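PDB 3N7L: neurotoxin from Clostridium botulinum, which probably binds gangliosides of the nerve-cell surface through this receptor-binding domain of a botulinum neurotoxin of serotype D/C. Local coordinates for residues 101-106 / 175-180; 92-97 / 179-184. One frame throughout, in Å; residues are numbered along the deposited sequence.

How the contacts relate
Contacts 1 and 2 are neighbours, with centres about 8 Å apart, and both lie in the N-terminal, concanavalin-like part of the receptor-binding domain. Along the chain, 92-97 comes first and 101-106 follows after a three-residue gap; after a long excursion containing several strands, 175-180 overlaps 179-184 at K179 and T180. Contact 2 is a strand pairing within the sheet, whereas contact 1 is the loop leading into strand 180-187, laid against the start of strand 102-108. Strand 95-97 lies between strands 102-108 and 180-187, joined to 102-108 by the probable hydrogen bond from S96 N to W103 O. The loop thus packs on the start of strand 102-108, and the strand it leads into pairs with 92-97.

Contact 1: 101-106 / 175-180; sequences SGWSIG and INFSKT
S101 and N176 make the one direct hydrogen bond between the residue just before strand 102-108, in a sheet of the concanavalin-like jelly-roll, and the loop that leads into strand 180-187. N176 N donates to S101 OG over 2.8 Å, and its N-H...O angle of 176° makes the bond almost straight. The hydroxyl has the backbone oxygens of K117 and Q118 as alternative acceptors for its single proton, and therefore ties the loop to the neighbouring part of the sheet as well. I175, followed outward from CB, passes the same hydroxyl. Its CB stands 4.2 Å from S101 OG, and CG1 comes closer to that oxygen, at 3.7 Å, while also lying over one face of the F177 ring, offset toward the rim. With CG1 anti to the backbone N (chi1 -172°) and the chain extended beyond it, CD1 ends 3.9 Å from G102 O. G102 has a phi of 136°, a conformation open chiefly to glycine, and its CA lies 4.0 Å from F177 CD1. That same F177 atom is 4.0 Å from W103 CD1, which it meets at the edge of the indole, near its plane; the two side chains cross at about a right angle. Y70 secures F177 twice, through an edge-to-face ring contact and a hydrogen bond from F177 N to the Y70 hydroxyl. S101 thus takes I175 and N176, and F177 spans G102 and the indole edge, in a largely buried joint. Farther along, a water gives a 2.6 Å hydrogen bond to S178 O and accepts a weak one from W103 NE1, while T180 N closes an ST turn on S178 OG at 2.9 Å.

Contact 2: 92-97 / 179-184; sequences TIIDSV and KTITFQ
The F183 ring carries I94 CG2 over one face, a CH-pi contact 4.2 Å from the ring centroid and 19° off its normal, and it meets F208 edge-to-face. I94 CG2 also touches I181 CG2 at 3.7 Å, the two isoleucines lying side by side; contacts with F208 and I210 of strand 202-211 place this apolar face in the interior of the jelly-roll sandwich. The D95 carboxylate, the other flat group, accepts V97 N at OD2 from above its plane (3.2 Å), forming an Asx turn, while OD1 pairs with S104 OG.

Between the backbones the pairing is antiparallel. D95 and T182 form a hydrogen-bonded pair, with D95 N to T182 O at 2.9 Å and T182 N to D95 O at 2.8 Å; I94 and F183 form the adjacent non-hydrogen-bonded pair. Q184 N donates to I93 O at 3.0 Å; toward the other neighbour, strand 102-108, I93 and I94 together face I105 in a classic beta bulge. Beyond D95 a side chain continues the link: with OG anti to the backbone N (chi1 -162°), S96 donates from OG to T180 O over 2.7 Å, above the carbonyl plane. A water also donates to T180 O, which implies that this carbonyl is satisfied without a backbone N-H from strand 95-97.

Contact 1: 101-106 / 175-180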
loop_
_atom_site.group_PDB
_atom_site.type_symbol
_atom_site.label_atom_id
_atom_site.label_comp_id
_atom_site.label_asym_id
_atom_site.label_seq_id
_atom_site.Cartn_x
_atom_site.Cartn_y
_atom_site.Cartn_z
ATOM N N SER A 101 1.780 -3.724 -32.735
ATOM C CA SER A 101 2.356 -4.975 -32.252
ATOM C C SER A 101 3.305 -4.715 -31.081
ATOM O O SER A 101 4.005 -3.702 -31.052
ATOM C CB SER A 101 3.111 -5.687 -33.381
ATOM O OG SER A 101 3.357 -7.048 -33.058
ATOM N N GLY A 102 3.320 -5.642 -30.124
ATOM C CA GLY A 102 4.182 -5.518 -28.962
ATOM C C GLY A 102 3.421 -5.873 -27.698
ATOM O O GLY A 102 2.615 -6.805 -27.694
ATOM N N TRP A 103 3.681 -5.153 -26.613
ATOM C CA TRP A 103 2.957 -5.407 -25.371
ATOM C C TRP A 103 2.558 -4.088 -24.726
ATOM O O TRP A 103 3.161 -3.048 -24.989
ATOM C CB TRP A 103 3.784 -6.256 -24.390
ATOM C CG TRP A 103 5.075 -5.647 -23.921
ATOM C CD1 TRP A 103 6.327 -5.956 -24.357
ATOM C CD2 TRP A 103 5.239 -4.644 -22.905
ATOM N NE1 TRP A 103 7.265 -5.212 -23.678
ATOM C CE2 TRP A 103 6.627 -4.399 -22.782
ATOM C CE3 TRP A 103 4.351 -3.931 -22.087
ATOM C CZ2 TRP A 103 7.147 -3.470 -21.873
ATOM C CZ3 TRP A 103 4.872 -3.004 -21.181
ATOM C CH2 TRP A 103 6.257 -2.784 -21.085
ATOM N N SER A 104 1.531 -4.134 -23.887
ATOM C CA SER A 104 1.061 -2.927 -23.224
ATOM C C SER A 104 0.435 -3.230 -21.873
ATOM O O SER A 104 -0.053 -4.337 -21.632
ATOM C CB SER A 104 0.033 -2.214 -24.109
ATOM O OG SER A 104 -0.330 -0.961 -23.559
ATOM N N ILE A 105 0.468 -2.233 -20.995
ATOM C CA ILE A 105 -0.113 -2.347 -19.667
ATOM C C ILE A 105 -1.074 -1.185 -19.500
ATOM O O ILE A 105 -0.705 -0.027 -19.706
ATOM C CB ILE A 105 0.957 -2.260 -18.557
ATOM C CG1 ILE A 105 1.873 -3.488 -18.617
ATOM C CG2 ILE A 105 0.278 -2.161 -17.194
ATOM C CD1 ILE A 105 3.002 -3.466 -17.604
ATOM N N GLY A 106 -2.311 -1.498 -19.139
ATOM C CA GLY A 106 -3.293 -0.450 -18.948
ATOM C C GLY A 106 -4.212 -0.747 -17.784
ATOM O O GLY A 106 -4.092 -1.784 -17.116
ATOM N N ILE A 175 4.053 -11.343 -34.257
ATOM C CA ILE A 175 4.211 -10.366 -33.192
ATOM C C ILE A 175 5.633 -9.824 -33.248
ATOM O O ILE A 175 6.605 -10.577 -33.325
ATOM C CB ILE A 175 3.908 -10.981 -31.795
ATOM C CG1 ILE A 175 3.886 -9.875 -30.735
ATOM C CG2 ILE A 175 4.930 -12.059 -31.445
ATOM C CD1 ILE A 175 3.236 -10.292 -29.435
ATOM N N ASN A 176 5.739 -8.503 -33.243
ATOM C CA ASN A 176 7.023 -7.832 -33.315
ATOM C C ASN A 176 7.169 -6.942 -32.086
ATOM O O ASN A 176 6.436 -5.963 -31.919
ATOM C CB ASN A 176 7.080 -6.991 -34.595
ATOM C CG ASN A 176 8.485 -6.527 -34.933
ATOM O OD1 ASN A 176 9.165 -5.918 -34.113
ATOM N ND2 ASN A 176 8.920 -6.807 -36.156
ATOM N N PHE A 177 8.112 -7.287 -31.219
ATOM C CA PHE A 177 8.330 -6.510 -30.009
ATOM C C PHE A 177 9.117 -5.233 -30.256
ATOM O O PHE A 177 10.100 -5.221 -30.995
ATOM C CB PHE A 177 9.014 -7.378 -28.950
ATOM C CG PHE A 177 8.110 -8.427 -28.371
ATOM C CD1 PHE A 177 6.980 -8.061 -27.642
ATOM C CD2 PHE A 177 8.367 -9.779 -28.575
ATOM C CE1 PHE A 177 6.117 -9.024 -27.129
ATOM C CE2 PHE A 177 7.510 -10.753 -28.064
ATOM C CZ PHE A 177 6.383 -10.376 -27.341
ATOM N N SER A 178 8.657 -4.154 -29.632
ATOM C CA SER A 178 9.280 -2.842 -29.754
ATOM C C SER A 178 10.401 -2.655 -28.738
ATOM O O SER A 178 10.378 -3.235 -27.656
ATOM C CB SER A 178 8.227 -1.751 -29.551
ATOM O OG SER A 178 8.825 -0.480 -29.371
ATOM N N LYS A 179 11.388 -1.842 -29.088
ATOM C CA LYS A 179 12.485 -1.589 -28.168
ATOM C C LYS A 179 12.239 -0.291 -27.409
ATOM O O LYS A 179 13.102 0.186 -26.677
ATOM C CB LYS A 179 13.819 -1.544 -28.924
ATOM C CG LYS A 179 13.809 -0.737 -30.206
ATOM C CD LYS A 179 13.671 0.741 -29.943
ATOM C CE LYS A 179 14.037 1.531 -31.179
ATOM N NZ LYS A 179 15.428 1.217 -31.603
ATOM N N THR A 180 11.047 0.271 -27.590
ATOM C CA THR A 180 10.671 1.509 -26.918
ATOM C C THR A 180 9.531 1.283 -25.929
ATOM O O THR A 180 8.550 0.621 -26.244
ATOM C CB THR A 180 10.231 2.591 -27.933
ATOM O OG1 THR A 180 11.353 2.979 -28.733
ATOM C CG2 THR A 180 9.686 3.820 -27.212
HETATM O O HOH W 1 9.785 -4.218 -25.306
#

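Contact 2: 92-97 / 179-184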
loop_
_atom_site.group_PDB
_atom_site.type_symbol
_atom_site.label_atom_id
_atom_site.label_comp_id
_atom_site.label_asym_id
_atom_site.label_seq_id
_atom_site.Cartn_x
_atom_site.Cartn_y
_atom_site.Cartn_z
ATOM N N THR A 92 -3.960 3.723 -20.898
ATOM C CA THR A 92 -2.782 2.930 -21.202
ATOM C C THR A 92 -1.762 3.686 -20.354
ATOM O O THR A 92 -1.751 4.918 -20.367
ATOM C CB THR A 92 -2.397 3.010 -22.693
ATOM O OG1 THR A 92 -3.437 2.423 -23.483
ATOM C CG2 THR A 92 -1.094 2.262 -22.944
ATOM N N ILE A 93 -0.937 2.969 -19.596
ATOM C CA ILE A 93 0.043 3.619 -18.728
ATOM C C ILE A 93 1.505 3.299 -19.045
ATOM O O ILE A 93 2.387 4.134 -18.851
ATOM C CB ILE A 93 -0.234 3.280 -17.249
ATOM C CG1 ILE A 93 -0.382 1.765 -17.074
ATOM C CG2 ILE A 93 -1.519 3.970 -16.798
ATOM C CD1 ILE A 93 -0.513 1.323 -15.622
ATOM N N ILE A 94 1.754 2.084 -19.515
ATOM C CA ILE A 94 3.098 1.649 -19.880
ATOM C C ILE A 94 2.881 0.939 -21.207
ATOM O O ILE A 94 2.309 -0.153 -21.250
ATOM C CB ILE A 94 3.683 0.661 -18.843
ATOM C CG1 ILE A 94 3.624 1.278 -17.439
ATOM C CG2 ILE A 94 5.141 0.345 -19.188
ATOM C CD1 ILE A 94 4.063 0.322 -16.338
ATOM N N ASP A 95 3.328 1.570 -22.288
ATOM C CA ASP A 95 3.122 1.015 -23.618
ATOM C C ASP A 95 4.389 0.696 -24.390
ATOM O O ASP A 95 5.338 1.482 -24.409
ATOM C CB ASP A 95 2.284 1.986 -24.453
ATOM C CG ASP A 95 1.856 1.386 -25.776
ATOM O OD1 ASP A 95 0.943 0.529 -25.767
ATOM O OD2 ASP A 95 2.436 1.759 -26.820
ATOM N N SER A 96 4.391 -0.457 -25.042
ATOM C CA SER A 96 5.534 -0.865 -25.851
ATOM C C SER A 96 4.995 -1.510 -27.129
ATOM O O SER A 96 5.311 -2.652 -27.459
ATOM C CB SER A 96 6.422 -1.843 -25.075
ATOM O OG SER A 96 7.710 -1.933 -25.668
ATOM N N VAL A 97 4.146 -0.752 -27.818
ATOM C CA VAL A 97 3.527 -1.160 -29.078
ATOM C C VAL A 97 3.966 -0.125 -30.107
ATOM O O VAL A 97 3.772 1.069 -29.899
ATOM C CB VAL A 97 1.977 -1.131 -28.991
ATOM C CG1 VAL A 97 1.372 -1.274 -30.378
ATOM C CG2 VAL A 97 1.482 -2.250 -28.091
ATOM N N LYS A 179 11.388 -1.842 -29.088
ATOM C CA LYS A 179 12.485 -1.589 -28.168
ATOM C C LYS A 179 12.239 -0.291 -27.409
ATOM O O LYS A 179 13.102 0.186 -26.677
ATOM C CB LYS A 179 13.819 -1.544 -28.924
ATOM C CG LYS A 179 13.809 -0.737 -30.206
ATOM C CD LYS A 179 13.671 0.741 -29.943
ATOM C CE LYS A 179 14.037 1.531 -31.179
ATOM N NZ LYS A 179 15.428 1.217 -31.603
ATOM N N THR A 180 11.047 0.271 -27.590
ATOM C CA THR A 180 10.671 1.509 -26.918
ATOM C C THR A 180 9.531 1.283 -25.929
ATOM O O THR A 180 8.550 0.621 -26.244
ATOM C CB THR A 180 10.231 2.591 -27.933
ATOM O OG1 THR A 180 11.353 2.979 -28.733
ATOM C CG2 THR A 180 9.686 3.820 -27.212
ATOM N N ILE A 181 9.683 1.833 -24.727
ATOM C CA ILE A 181 8.663 1.721 -23.690
ATOM C C ILE A 181 8.302 3.139 -23.266
ATOM O O ILE A 181 9.170 3.922 -22.873
ATOM C CB ILE A 181 9.176 0.941 -22.459
ATOM C CG1 ILE A 181 9.640 -0.450 -22.885
ATOM C CG2 ILE A 181 8.055 0.808 -21.415
ATOM C CD1 ILE A 181 10.348 -1.209 -21.796
ATOM N N THR A 182 7.020 3.467 -23.356
ATOM C CA THR A 182 6.550 4.796 -23.008
ATOM C C THR A 182 5.639 4.804 -21.784
ATOM O O THR A 182 4.565 4.192 -21.790
ATOM C CB THR A 182 5.782 5.427 -24.188
ATOM O OG1 THR A 182 6.646 5.512 -25.331
ATOM C CG2 THR A 182 5.289 6.815 -23.823
ATOM N N PHE A 183 6.087 5.494 -20.738
ATOM C CA PHE A 183 5.322 5.636 -19.500
ATOM C C PHE A 183 4.535 6.941 -19.621
ATOM O O PHE A 183 5.118 8.026 -19.637
ATOM C CB PHE A 183 6.261 5.720 -18.291
ATOM C CG PHE A 183 6.992 4.438 -17.990
ATOM C CD1 PHE A 183 6.587 3.619 -16.935
ATOM C CD2 PHE A 183 8.098 4.059 -18.746
ATOM C CE1 PHE A 183 7.278 2.448 -16.636
ATOM C CE2 PHE A 183 8.795 2.884 -18.453
ATOM C CZ PHE A 183 8.386 2.078 -17.398
ATOM N N GLN A 184 3.215 6.838 -19.721
ATOM C CA GLN A 184 2.377 8.020 -19.855
ATOM C C GLN A 184 0.921 7.617 -19.710
ATOM O O GLN A 184 0.491 6.601 -20.256
ATOM C CB GLN A 184 2.609 8.676 -21.226
ATOM C CG GLN A 184 1.737 9.895 -21.506
ATOM C CD GLN A 184 2.074 10.566 -22.836
ATOM O OE1 GLN A 184 2.017 9.941 -23.895
ATOM N NE2 GLN A 184 2.427 11.848 -22.779
HETATM O O HOH W 2 6.753 1.653 -28.716
#